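Local coordinates for protein AHL synthase (PDB 3P2H) that probably makes N-acyl-homoserine lactone quorum-sensing signals from a fatty acyl-[acyl carrier protein] and S-adenosyl-L-methionine, releasing methylthioadenosine, at residues 22-25 / 26-30; 145-148 / 149-152; 70-73 / 74-77; 42-45 / 46-50. The protein carries 3 engineered substitutions. One frame throughout, in Å; residues are numbered along the deposited sequence.

Interaction 1: residues 22-25 / 26-30; sequences YRYR and VFVEQ. With NOO (N-(3-oxocyclohex-1-en-1-yl)octanamide), chain C.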
loop_
_atom_site.group_PDB
_atom_site.type_symbol
_atom_site.label_atom_id
_atom_site.label_comp_id
_atom_site.label_asym_id
_atom_site.label_seq_id
_atom_site.Cartn_x
_atom_site.Cartn_y
_atom_site.Cartn_z
ATOM N N TYR A 22 -0.110 5.692 13.800
ATOM C CA TYR A 22 -1.166 5.902 12.824
ATOM C C TYR A 22 -1.673 4.560 12.326
ATOM O O TYR A 22 -2.872 4.369 12.153
ATOM C CB TYR A 22 -0.671 6.721 11.640
ATOM C CG TYR A 22 -1.738 6.912 10.589
ATOM C CD1 TYR A 22 -2.828 7.758 10.815
ATOM C CD2 TYR A 22 -1.675 6.233 9.377
ATOM C CE1 TYR A 22 -3.823 7.918 9.853
ATOM C CE2 TYR A 22 -2.663 6.385 8.415
ATOM C CZ TYR A 22 -3.732 7.227 8.656
ATOM O OH TYR A 22 -4.702 7.372 7.700
ATOM N N ARG A 23 -0.758 3.624 12.092
ATOM C CA ARG A 23 -1.164 2.308 11.625
ATOM C C ARG A 23 -1.961 1.572 12.696
ATOM O O ARG A 23 -2.919 0.869 12.383
ATOM C CB ARG A 23 0.060 1.495 11.186
ATOM C CG ARG A 23 0.491 1.829 9.761
ATOM C CD ARG A 23 1.806 1.179 9.364
ATOM N NE ARG A 23 1.823 -0.263 9.569
ATOM C CZ ARG A 23 2.816 -1.048 9.174
ATOM N NH1 ARG A 23 3.858 -0.522 8.546
ATOM N NH2 ARG A 23 2.781 -2.350 9.419
ATOM N N TYR A 24 -1.577 1.742 13.958
ATOM C CA TYR A 24 -2.302 1.094 15.041
ATOM C C TYR A 24 -3.750 1.579 15.049
ATOM O O TYR A 24 -4.686 0.788 15.127
ATOM C CB TYR A 24 -1.683 1.419 16.402
ATOM C CG TYR A 24 -2.445 0.780 17.547
ATOM C CD1 TYR A 24 -2.215 -0.550 17.904
ATOM C CD2 TYR A 24 -3.445 1.480 18.227
ATOM C CE1 TYR A 24 -2.962 -1.172 18.906
ATOM C CE2 TYR A 24 -4.203 0.867 19.232
ATOM C CZ TYR A 24 -3.954 -0.463 19.563
ATOM O OH TYR A 24 -4.703 -1.094 20.529
ATOM N N ARG A 25 -3.925 2.890 14.972
ATOM C CA ARG A 25 -5.258 3.471 14.993
ATOM C C ARG A 25 -6.141 3.032 13.826
ATOM O O ARG A 25 -7.337 2.822 13.994
ATOM C CB ARG A 25 -5.144 4.996 15.049
ATOM C CG ARG A 25 -4.582 5.484 16.388
ATOM C CD ARG A 25 -4.403 6.991 16.425
ATOM N NE ARG A 25 -3.116 7.406 15.879
ATOM C CZ ARG A 25 -2.945 8.504 15.151
ATOM N NH1 ARG A 25 -3.985 9.283 14.888
ATOM N NH2 ARG A 25 -1.741 8.826 14.685
ATOM N N VAL A 26 -5.551 2.874 12.648
ATOM C CA VAL A 26 -6.319 2.465 11.479
ATOM C C VAL A 26 -6.587 0.959 11.404
ATOM O O VAL A 26 -7.739 0.518 11.359
ATOM C CB VAL A 26 -5.611 2.879 10.170
ATOM C CG1 VAL A 26 -6.375 2.322 8.971
ATOM C CG2 VAL A 26 -5.520 4.393 10.078
ATOM N N PHE A 27 -5.518 0.171 11.399
ATOM C CA PHE A 27 -5.645 -1.269 11.272
ATOM C C PHE A 27 -6.091 -2.031 12.503
ATOM O O PHE A 27 -6.724 -3.075 12.381
ATOM C CB PHE A 27 -4.330 -1.828 10.729
ATOM C CG PHE A 27 -3.935 -1.207 9.427
ATOM C CD1 PHE A 27 -4.564 -1.584 8.246
ATOM C CD2 PHE A 27 -3.011 -0.174 9.391
ATOM C CE1 PHE A 27 -4.280 -0.932 7.052
ATOM C CE2 PHE A 27 -2.725 0.484 8.197
ATOM C CZ PHE A 27 -3.360 0.104 7.029
ATOM N N VAL A 28 -5.778 -1.521 13.685
ATOM C CA VAL A 28 -6.193 -2.206 14.898
ATOM C C VAL A 28 -7.471 -1.615 15.490
ATOM O O VAL A 28 -8.429 -2.345 15.754
ATOM C CB VAL A 28 -5.072 -2.193 15.951
ATOM C CG1 VAL A 28 -5.567 -2.821 17.251
ATOM C CG2 VAL A 28 -3.872 -2.958 15.421
ATOM N N GLU A 29 -7.511 -0.300 15.683
ATOM C CA GLU A 29 -8.709 0.315 16.254
ATOM C C GLU A 29 -9.861 0.445 15.271
ATOM O O GLU A 29 -10.993 0.091 15.584
ATOM C CB GLU A 29 -8.388 1.693 16.820
ATOM C CG GLU A 29 -7.288 1.672 17.844
ATOM C CD GLU A 29 -7.163 2.966 18.600
ATOM O OE1 GLU A 29 -7.518 4.034 18.053
ATOM O OE2 GLU A 29 -6.690 2.916 19.754
ATOM N N GLN A 30 -9.578 0.951 14.080
ATOM C CA GLN A 30 -10.626 1.128 13.089
ATOM C C GLN A 30 -11.120 -0.164 12.464
ATOM O O GLN A 30 -12.322 -0.448 12.466
ATOM C CB GLN A 30 -10.147 2.049 11.976
ATOM C CG GLN A 30 -11.139 3.129 11.647
ATOM C CD GLN A 30 -11.119 4.225 12.683
ATOM O OE1 GLN A 30 -10.166 5.014 12.743
ATOM N NE2 GLN A 30 -12.156 4.280 13.520
HETATM C C1 NOO C . -8.890 0.476 3.481
HETATM O O1 NOO C . -10.018 0.679 3.044
HETATM C C2 NOO C . -7.827 -0.267 2.682
HETATM C C3 NOO C . -6.828 -1.032 3.299
HETATM C C4 NOO C . -6.699 -0.926 4.833
HETATM C C5 NOO C . -7.138 0.466 5.439
HETATM C C6 NOO C . -8.524 0.959 4.920
HETATM N N7 NOO C . -5.906 -1.930 2.613
HETATM C C8 NOO C . -4.512 -2.189 2.690
HETATM O O8 NOO C . -3.907 -2.444 3.727
HETATM C C9 NOO C . -3.657 -2.165 1.404
HETATM C C10 NOO C . -4.342 -2.151 0.013
HETATM C C11 NOO C . -3.413 -2.829 -1.032
HETATM C C12 NOO C . -3.441 -2.122 -2.398
HETATM C C13 NOO C . -2.606 -2.897 -3.441
HETATM C C14 NOO C . -3.182 -2.739 -4.860
HETATM C C15 NOO C . -2.234 -3.306 -5.921
HETATM O O HOH W 1 -7.130 -0.071 21.048
#
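The Tyr22 ring takes the CG2 methyl of Val26 over one face. The contact is CH-pi, with CG2 3.9 Å from the Tyr22 ring centroid and displaced toward the rim. Two residues on, the Tyr24 ring has CB of Val28 over a face in the same manner. The edge of this ring meets a carboxylate: Glu29 OE2 lies in the ring plane, 3.3 Å from Tyr24 CE2. Phe27 has CG1 of Val26 over the centre of one face. Its edge faces Arg23, and CE1 on the rim touches the bound octanamide inhibitor, 3.3 Å from NOO C4. Tyr22 and Tyr24 both hold CG opposite the backbone N (chi1 178° and 179°), which leans each ring along the helix over the residue four places on. A water joins the polar ends of Tyr24 and Glu29. It lies 2.7 Å from Tyr24 OH and donates to Glu29 OE2; Tyr24 OH also bonds the backbone N of Ser37.

The backbone changes pitch here. Tyr24 O accepts from two donors, Val28 N at 2.9 Å and Glu29 N at 3.1 Å. Gln30 N then reaches back five residues to Arg25 O. This wider pi-type turn ends helix 13-30, and Phe27 brings that end of the helix to the inhibitor pocket of the synthase.

Interaction 2: residues 145-148 / 149-152; sequences CSME and RMFR. Engineered in segment 145-148: Met147 (natural residue Ile). Engineered in segment 149-152: Met150 (natural residue Leu). With NOO (N-(3-oxocyclohex-1-en-1-yl)octanamide), chain C.
Met147 lays its CG over a face of the Phe151 ring, 4.1 Å from the ring centroid. CG opposite the backbone N (chi1 -179°) and a bend at chi2 carry the chain across the ring. Its SD sits obliquely beside the same ring, a Met-aromatic contact, and lies 3.7 Å from Met150 CE. Met147 and Met150 are both engineered. The Met147 CE methyl ends 3.7 Å from C2 of the inhibitor ring, while Phe151 CE2 approaches C14 near the end of the octanoyl tail.

On another side of helix 145-154, the Glu148 carboxylate stacks on the Arg152 guanidinium, their planes 26° apart. Glu148 OE2 is 3.3 Å from Arg152 NH2, but no N-H points at it. Glu148 OE2 also pairs with Arg160 NE, and a water donates to OE1 at 2.7 Å. The Arg149 guanidinium turns back over the first turn, one face on Ser146 CA. Backbone bonds such as Phe151 N to Met147 O, 3.0 Å, hold the spacing.

The chemistry is thus divided. The apolar side meets the inhibitor through side-chain carbons, the Met147 methyl at its ring and Phe151 at its acyl tail. On the charged side, the Glu148-Arg152 attraction is probably electrostatic, without a directed hydrogen bond.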
loop_
_atom_site.group_PDB
_atom_site.type_symbol
_atom_site.label_atom_id
_atom_site.label_comp_id
_atom_site.label_asym_id
_atom_site.label_seq_id
_atom_site.Cartn_x
_atom_site.Cartn_y
_atom_site.Cartn_z
ATOM N N CYS A 145 -12.366 -4.713 -1.324
ATOM C CA CYS A 145 -13.065 -4.441 -2.571
ATOM C C CYS A 145 -13.554 -2.995 -2.608
ATOM O O CYS A 145 -13.645 -2.395 -3.669
ATOM C CB CYS A 145 -14.225 -5.416 -2.761
ATOM S SG CYS A 145 -13.669 -7.073 -3.220
ATOM N N SER A 146 -13.853 -2.426 -1.446
ATOM C CA SER A 146 -14.312 -1.043 -1.404
ATOM C C SER A 146 -13.201 -0.120 -1.902
ATOM O O SER A 146 -13.463 0.893 -2.550
ATOM C CB SER A 146 -14.720 -0.662 0.021
ATOM O OG SER A 146 -13.654 -0.862 0.924
ATOM N N MET A 147 -11.958 -0.479 -1.594
ATOM C CA MET A 147 -10.800 0.298 -2.026
ATOM C C MET A 147 -10.600 0.054 -3.521
ATOM O O MET A 147 -10.229 0.957 -4.266
ATOM C CB MET A 147 -9.553 -0.138 -1.248
ATOM C CG MET A 147 -8.286 0.625 -1.602
ATOM S SD MET A 147 -8.445 2.410 -1.386
ATOM C CE MET A 147 -8.188 2.552 0.356
ATOM N N GLU A 148 -10.856 -1.179 -3.948
ATOM C CA GLU A 148 -10.735 -1.548 -5.357
ATOM C C GLU A 148 -11.667 -0.670 -6.181
ATOM O O GLU A 148 -11.325 -0.248 -7.283
ATOM C CB GLU A 148 -11.132 -3.014 -5.571
ATOM C CG GLU A 148 -11.191 -3.419 -7.046
ATOM C CD GLU A 148 -11.779 -4.804 -7.257
ATOM O OE1 GLU A 148 -12.887 -5.064 -6.743
ATOM O OE2 GLU A 148 -11.138 -5.627 -7.944
ATOM N N ARG A 149 -12.854 -0.411 -5.641
ATOM C CA ARG A 149 -13.828 0.412 -6.330
ATOM C C ARG A 149 -13.354 1.856 -6.444
ATOM O O ARG A 149 -13.629 2.517 -7.442
ATOM C CB ARG A 149 -15.184 0.338 -5.620
ATOM C CG ARG A 149 -15.840 -1.031 -5.744
ATOM C CD ARG A 149 -17.315 -0.988 -5.372
ATOM N NE ARG A 149 -17.538 -0.850 -3.935
ATOM C CZ ARG A 149 -17.385 -1.835 -3.055
ATOM N NH1 ARG A 149 -17.004 -3.042 -3.458
ATOM N NH2 ARG A 149 -17.632 -1.617 -1.774
ATOM N N MET A 150 -12.639 2.351 -5.436
ATOM C CA MET A 150 -12.134 3.719 -5.503
ATOM C C MET A 150 -11.032 3.817 -6.550
ATOM O O MET A 150 -10.916 4.832 -7.242
ATOM C CB MET A 150 -11.614 4.179 -4.140
ATOM C CG MET A 150 -12.731 4.498 -3.152
ATOM S SD MET A 150 -12.098 5.131 -1.587
ATOM C CE MET A 150 -11.840 3.573 -0.674
ATOM N N PHE A 151 -10.222 2.765 -6.663
ATOM C CA PHE A 151 -9.154 2.736 -7.655
ATOM C C PHE A 151 -9.800 2.831 -9.033
ATOM O O PHE A 151 -9.334 3.566 -9.898
ATOM C CB PHE A 151 -8.345 1.437 -7.568
ATOM C CG PHE A 151 -7.422 1.353 -6.372
ATOM C CD1 PHE A 151 -7.126 2.481 -5.610
ATOM C CD2 PHE A 151 -6.824 0.140 -6.030
ATOM C CE1 PHE A 151 -6.244 2.399 -4.520
ATOM C CE2 PHE A 151 -5.945 0.051 -4.950
ATOM C CZ PHE A 151 -5.655 1.181 -4.195
ATOM N N ARG A 152 -10.876 2.079 -9.231
ATOM C CA ARG A 152 -11.586 2.096 -10.505
ATOM C C ARG A 152 -12.107 3.498 -10.787
ATOM O O ARG A 152 -11.949 4.014 -11.889
ATOM C CB ARG A 152 -12.751 1.102 -10.485
ATOM C CG ARG A 152 -12.308 -0.353 -10.440
ATOM C CD ARG A 152 -13.497 -1.312 -10.348
ATOM N NE ARG A 152 -13.068 -2.705 -10.402
ATOM C CZ ARG A 152 -13.863 -3.748 -10.177
ATOM N NH1 ARG A 152 -15.144 -3.569 -9.877
ATOM N NH2 ARG A 152 -13.372 -4.977 -10.246
HETATM C C1 NOO C . -8.890 0.476 3.481
HETATM O O1 NOO C . -10.018 0.679 3.044
HETATM C C2 NOO C . -7.827 -0.267 2.682
HETATM C C3 NOO C . -6.828 -1.032 3.299
HETATM C C4 NOO C . -6.699 -0.926 4.833
HETATM C C5 NOO C . -7.138 0.466 5.439
HETATM C C6 NOO C . -8.524 0.959 4.920
HETATM N N7 NOO C . -5.906 -1.930 2.613
HETATM C C8 NOO C . -4.512 -2.189 2.690
HETATM O O8 NOO C . -3.907 -2.444 3.727
HETATM C C9 NOO C . -3.657 -2.165 1.404
HETATM C C10 NOO C . -4.342 -2.151 0.013
HETATM C C11 NOO C . -3.413 -2.829 -1.032
HETATM C C12 NOO C . -3.441 -2.122 -2.398
HETATM C C13 NOO C . -2.606 -2.897 -3.441
HETATM C C14 NOO C . -3.182 -2.739 -4.860
HETATM C C15 NOO C . -2.234 -3.306 -5.921
HETATM O O HOH W 2 -15.472 -4.474 -6.114
#

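Interaction 3: residues 70-73 / 74-77; sequences LLPT and TRPY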
loop_
_atom_site.group_PDB
_atom_site.type_symbol
_atom_site.label_atom_id
_atom_site.label_comp_id
_atom_site.label_asym_id
_atom_site.label_seq_id
_atom_site.Cartn_x
_atom_site.Cartn_y
_atom_site.Cartn_z
ATOM N N LEU A 70 5.536 -0.225 0.545
ATOM C CA LEU A 70 5.970 -0.778 -0.734
ATOM C C LEU A 70 7.108 -1.769 -0.523
ATOM O O LEU A 70 8.077 -1.475 0.178
ATOM C CB LEU A 70 6.427 0.343 -1.675
ATOM C CG LEU A 70 5.306 1.217 -2.253
ATOM C CD1 LEU A 70 5.898 2.409 -2.979
ATOM C CD2 LEU A 70 4.465 0.387 -3.197
ATOM N N LEU A 71 6.977 -2.945 -1.128
ATOM C CA LEU A 71 7.987 -3.994 -1.025
ATOM C C LEU A 71 8.249 -4.615 -2.385
ATOM O O LEU A 71 7.330 -4.787 -3.174
ATOM C CB LEU A 71 7.519 -5.101 -0.076
ATOM C CG LEU A 71 7.357 -4.796 1.413
ATOM C CD1 LEU A 71 6.630 -5.961 2.080
ATOM C CD2 LEU A 71 8.727 -4.561 2.044
ATOM N N PRO A 72 9.512 -4.955 -2.679
ATOM C CA PRO A 72 9.822 -5.570 -3.970
ATOM C C PRO A 72 9.422 -7.040 -3.874
ATOM O O PRO A 72 9.595 -7.660 -2.823
ATOM C CB PRO A 72 11.333 -5.386 -4.081
ATOM C CG PRO A 72 11.782 -5.533 -2.662
ATOM C CD PRO A 72 10.738 -4.733 -1.889
ATOM N N THR A 73 8.886 -7.608 -4.948
ATOM C CA THR A 73 8.483 -9.008 -4.892
ATOM C C THR A 73 9.666 -9.975 -4.912
ATOM O O THR A 73 9.495 -11.171 -4.667
ATOM C CB THR A 73 7.528 -9.371 -6.035
ATOM O OG1 THR A 73 8.110 -8.993 -7.287
ATOM C CG2 THR A 73 6.183 -8.675 -5.843
ATOM N N THR A 74 10.861 -9.466 -5.200
ATOM C CA THR A 74 12.044 -10.314 -5.222
ATOM C C THR A 74 12.468 -10.641 -3.789
ATOM O O THR A 74 13.394 -11.419 -3.563
ATOM C CB THR A 74 13.209 -9.639 -5.948
ATOM O OG1 THR A 74 13.479 -8.378 -5.338
ATOM C CG2 THR A 74 12.874 -9.435 -7.417
ATOM N N ARG A 75 11.793 -10.025 -2.824
ATOM C CA ARG A 75 12.076 -10.279 -1.416
ATOM C C ARG A 75 10.768 -10.704 -0.766
ATOM O O ARG A 75 9.701 -10.539 -1.352
ATOM C CB ARG A 75 12.640 -9.030 -0.734
ATOM C CG ARG A 75 14.045 -8.672 -1.202
ATOM C CD ARG A 75 14.687 -7.601 -0.327
ATOM N NE ARG A 75 15.953 -7.158 -0.900
ATOM C CZ ARG A 75 16.760 -6.253 -0.355
ATOM N NH1 ARG A 75 16.442 -5.675 0.797
ATOM N NH2 ARG A 75 17.890 -5.924 -0.970
ATOM N N PRO A 76 10.831 -11.262 0.451
ATOM C CA PRO A 76 9.616 -11.706 1.141
ATOM C C PRO A 76 8.521 -10.647 1.221
ATOM O O PRO A 76 8.803 -9.487 1.516
ATOM C CB PRO A 76 10.133 -12.098 2.521
ATOM C CG PRO A 76 11.526 -12.588 2.226
ATOM C CD PRO A 76 12.028 -11.539 1.267
ATOM N N TYR A 77 7.283 -11.046 0.937
ATOM C CA TYR A 77 6.145 -10.130 1.032
ATOM C C TYR A 77 4.845 -10.797 1.521
ATOM O O TYR A 77 4.700 -12.017 1.479
ATOM C CB TYR A 77 5.931 -9.358 -0.277
ATOM C CG TYR A 77 5.582 -10.146 -1.524
ATOM C CD1 TYR A 77 6.558 -10.840 -2.248
ATOM C CD2 TYR A 77 4.289 -10.105 -2.040
ATOM C CE1 TYR A 77 6.245 -11.461 -3.471
ATOM C CE2 TYR A 77 3.969 -10.719 -3.248
ATOM C CZ TYR A 77 4.947 -11.389 -3.962
ATOM O OH TYR A 77 4.619 -11.942 -5.181
HETATM O O HOH W 3 9.907 -7.524 -0.106
#
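Thr73 and Tyr77 form the tight part of the contact. Their side chains lie side by side and point the same way. The CG2 methyl of Thr73 sits over one face of the Tyr77 ring, 3.5 Å from Tyr77 CZ, in a CH-pi contact displaced toward the rim. Tyr77 CE1 also comes 3.5 Å from Thr73 O. In Tyr77, CG stands between the backbone N and the carbonyl carbon (chi1 63°), and this folds the ring back beneath Thr73. The polar ends are held from outside: Thr73 OG1 bonds Val97 O and Ser94 N, and Tyr77 OH bonds Pro92 O. Leu71 joins more loosely, its CD1 4.2 Å from Tyr77 CB.

The other side is sparser and more exposed. Thr74 and Pro76 lie at the surface, with Arg75 between them. The Arg75 chain starts out against the Pro72 ring, with Arg75 CB 4.1 Å from Pro72 CG. It then runs on extended to a salt bridge with Asp51. Arg75 N donates to Pro72 O at 3.2 Å, from above the carbonyl plane. A water fills in next to this bond, donating 2.7 Å to Pro72 O and 2.8 Å to Pro76 O. It thereby ties the start of the turn to the chain leaving it.

Pro72 to Arg75 is a type I beta turn. It takes the chain from the end of strand 64-72 toward helix 78-81. Tyr77 stands at the N-cap position of that helix, so the Thr73-Tyr77 contact joins the residue just after the strand to the start of the helix.

Interaction 4: residues 42-45 / 46-50; sequences MERD and QYDRD. Engineered in segment 42-45: Met42 (natural residue Phe). With MTA (5'-deoxy-5'-methylthioadenosine), chain B.
A type I beta turn, Asp45 to Asp48, forms part of the methylthioadenosine site. It lies in the loop between helix 13-30 and strand 53-58. Two of its side chains grip the adenine amino group. MTA N6 donates to Asp45 OD2 at 2.8 Å and to Gln46 OE1 at 3.0 Å, so both N-H groups of this amine are used by one turn. Gln46 bends at chi2 (-96°), which swings its amide back toward the adenine. Asp45 OD2 lies in plane at the edge of the Tyr47 ring, with the carboxylate and ring planes almost perpendicular at 87°. Gln46 CG lies over one face of the Tyr47 ring, toward its rim.

The other oxygen, Asp45 OD1, accepts from Tyr47 N at 2.8 Å. The donor comes from above the carboxylate plane. The turn itself closes with Asp48 N to Asp45 O, 3.3 Å. A water donates to both Asp45 O and Asp48 O.

The two acids also come close: Asp45 OD1 and Asp48 OD2 are 3.3 Å apart. Their like charges are probably balanced by nearby arginines. Arg69 pairs with both carboxylates, Arg102 with Asp45 and Arg23 with Asp48. Asp48 OD1 also hydrogen-bonds the hydroxyl of Tyr54. Across the mouth of the turn, Asp45 N donates to Asp48 OD2 at 2.9 Å, nearly straight at 160°, using the anti lone pair of that oxygen.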
loop_
_atom_site.group_PDB
_atom_site.type_symbol
_atom_site.label_atom_id
_atom_site.label_comp_id
_atom_site.label_asym_id
_atom_site.label_seq_id
_atom_site.Cartn_x
_atom_site.Cartn_y
_atom_site.Cartn_z
ATOM N N MET A 42 1.368 0.720 18.565
ATOM C CA MET A 42 2.267 0.307 17.496
ATOM C C MET A 42 1.725 -0.877 16.722
ATOM O O MET A 42 1.348 -1.890 17.306
ATOM C CB MET A 42 3.633 -0.055 18.084
ATOM C CG MET A 42 4.596 -0.729 17.111
ATOM S SD MET A 42 5.038 0.319 15.703
ATOM C CE MET A 42 6.106 1.543 16.501
ATOM N N GLU A 43 1.673 -0.739 15.405
ATOM C CA GLU A 43 1.211 -1.824 14.553
ATOM C C GLU A 43 2.296 -2.068 13.516
ATOM O O GLU A 43 2.526 -1.230 12.654
ATOM C CB GLU A 43 -0.106 -1.456 13.856
ATOM C CG GLU A 43 -0.714 -2.571 13.001
ATOM C CD GLU A 43 0.063 -2.847 11.712
ATOM O OE1 GLU A 43 0.024 -2.007 10.791
ATOM O OE2 GLU A 43 0.716 -3.907 11.622
ATOM N N ARG A 44 2.986 -3.198 13.632
ATOM C CA ARG A 44 4.026 -3.557 12.673
ATOM C C ARG A 44 4.141 -5.076 12.597
ATOM O O ARG A 44 3.794 -5.777 13.548
ATOM C CB ARG A 44 5.378 -2.950 13.066
ATOM C CG ARG A 44 6.117 -3.671 14.181
ATOM C CD ARG A 44 7.581 -3.231 14.230
ATOM N NE ARG A 44 7.705 -1.789 14.421
ATOM C CZ ARG A 44 8.849 -1.152 14.668
ATOM N NH1 ARG A 44 9.992 -1.828 14.753
ATOM N NH2 ARG A 44 8.849 0.168 14.839
ATOM N N ASP A 45 4.603 -5.577 11.456
ATOM C CA ASP A 45 4.774 -7.014 11.263
ATOM C C ASP A 45 6.167 -7.331 10.711
ATOM O O ASP A 45 7.046 -6.473 10.703
ATOM C CB ASP A 45 3.698 -7.568 10.318
ATOM C CG ASP A 45 3.743 -6.935 8.941
ATOM O OD1 ASP A 45 4.777 -6.341 8.583
ATOM O OD2 ASP A 45 2.740 -7.054 8.207
ATOM N N GLN A 46 6.358 -8.561 10.245
ATOM C CA GLN A 46 7.652 -8.986 9.716
ATOM C C GLN A 46 8.038 -8.315 8.401
ATOM O O GLN A 46 9.176 -8.445 7.946
ATOM C CB GLN A 46 7.677 -10.504 9.513
ATOM C CG GLN A 46 6.791 -11.007 8.376
ATOM C CD GLN A 46 5.427 -11.464 8.852
ATOM O OE1 GLN A 46 4.708 -10.718 9.508
ATOM N NE2 GLN A 46 5.063 -12.704 8.518
ATOM N N TYR A 47 7.101 -7.598 7.792
ATOM C CA TYR A 47 7.380 -6.935 6.524
ATOM C C TYR A 47 7.872 -5.499 6.667
ATOM O O TYR A 47 8.133 -4.820 5.676
ATOM C CB TYR A 47 6.147 -7.023 5.635
ATOM C CG TYR A 47 5.792 -8.467 5.391
ATOM C CD1 TYR A 47 6.630 -9.281 4.636
ATOM C CD2 TYR A 47 4.690 -9.047 6.009
ATOM C CE1 TYR A 47 6.386 -10.645 4.511
ATOM C CE2 TYR A 47 4.437 -10.407 5.892
ATOM C CZ TYR A 47 5.295 -11.201 5.146
ATOM O OH TYR A 47 5.097 -12.557 5.074
ATOM N N ASP A 48 8.004 -5.049 7.911
ATOM C CA ASP A 48 8.511 -3.712 8.184
ATOM C C ASP A 48 10.002 -3.895 8.452
ATOM O O ASP A 48 10.401 -4.251 9.555
ATOM C CB ASP A 48 7.795 -3.121 9.396
ATOM C CG ASP A 48 6.347 -2.793 9.100
ATOM O OD1 ASP A 48 6.109 -1.996 8.173
ATOM O OD2 ASP A 48 5.453 -3.333 9.781
ATOM N N ARG A 49 10.813 -3.668 7.422
ATOM C CA ARG A 49 12.261 -3.853 7.502
ATOM C C ARG A 49 13.013 -2.587 7.108
ATOM O O ARG A 49 12.414 -1.615 6.653
ATOM C CB ARG A 49 12.686 -4.989 6.566
ATOM C CG ARG A 49 11.796 -6.225 6.626
ATOM C CD ARG A 49 12.261 -7.315 5.652
ATOM N NE ARG A 49 12.323 -6.842 4.268
ATOM C CZ ARG A 49 11.564 -7.297 3.274
ATOM N NH1 ARG A 49 10.666 -8.252 3.496
ATOM N NH2 ARG A 49 11.706 -6.797 2.052
ATOM N N ASP A 50 14.331 -2.608 7.263
ATOM C CA ASP A 50 15.135 -1.447 6.913
ATOM C C ASP A 50 14.952 -1.076 5.448
ATOM O O ASP A 50 14.998 0.103 5.097
ATOM C CB ASP A 50 16.625 -1.705 7.160
ATOM C CG ASP A 50 16.975 -1.810 8.633
ATOM O OD1 ASP A 50 16.160 -1.411 9.495
ATOM O OD2 ASP A 50 18.092 -2.286 8.928
HETATM C CS MTA B . -4.689 -7.532 4.270
HETATM S "S5'" MTA B . -6.255 -8.424 4.505
HETATM C "C5'" MTA B . -6.552 -8.145 6.277
HETATM C "C4'" MTA B . -6.092 -9.325 7.135
HETATM O "O4'" MTA B . -4.656 -9.472 6.952
HETATM C "C2'" MTA B . -4.923 -8.932 9.212
HETATM O "O2'" MTA B . -4.829 -9.275 10.598
HETATM C "C3'" MTA B . -6.370 -9.006 8.610
HETATM O "O3'" MTA B . -7.078 -10.101 9.203
HETATM C "C1'" MTA B . -4.126 -9.836 8.254
HETATM N N9 MTA B . -2.678 -9.538 8.270
HETATM C C8 MTA B . -2.067 -8.347 7.956
HETATM N N7 MTA B . -0.778 -8.437 8.074
HETATM C C5 MTA B . -0.463 -9.698 8.470
HETATM C C6 MTA B . 0.756 -10.396 8.762
HETATM N N6 MTA B . 1.971 -9.744 8.653
HETATM N N1 MTA B . 0.693 -11.713 9.147
HETATM C C2 MTA B . -0.495 -12.377 9.261
HETATM N N3 MTA B . -1.661 -11.721 8.987
HETATM C C4 MTA B . -1.696 -10.424 8.600
HETATM O O HOH W 4 9.330 -5.783 12.028
#

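All four contacts are local. They follow in series along the chain, so none nests in or crosses another. Interaction 1 comes first, at the end of helix 13-30. Interaction 4 follows in the loop before strand 53-58. The two are joined by salt bridges from Arg23, NH1 to Asp48 OD1 at 2.7 Å and NE to Glu43 OE1. Interaction 3 closes the turn after strand 64-72 and touches interaction 4, where Tyr47 packs on Leu71 and Tyr77. Interaction 2, on helix 145-154, touches none of the others. Its centre lies about 20 Å from that of interaction 1, yet the same inhibitor molecule contacts both.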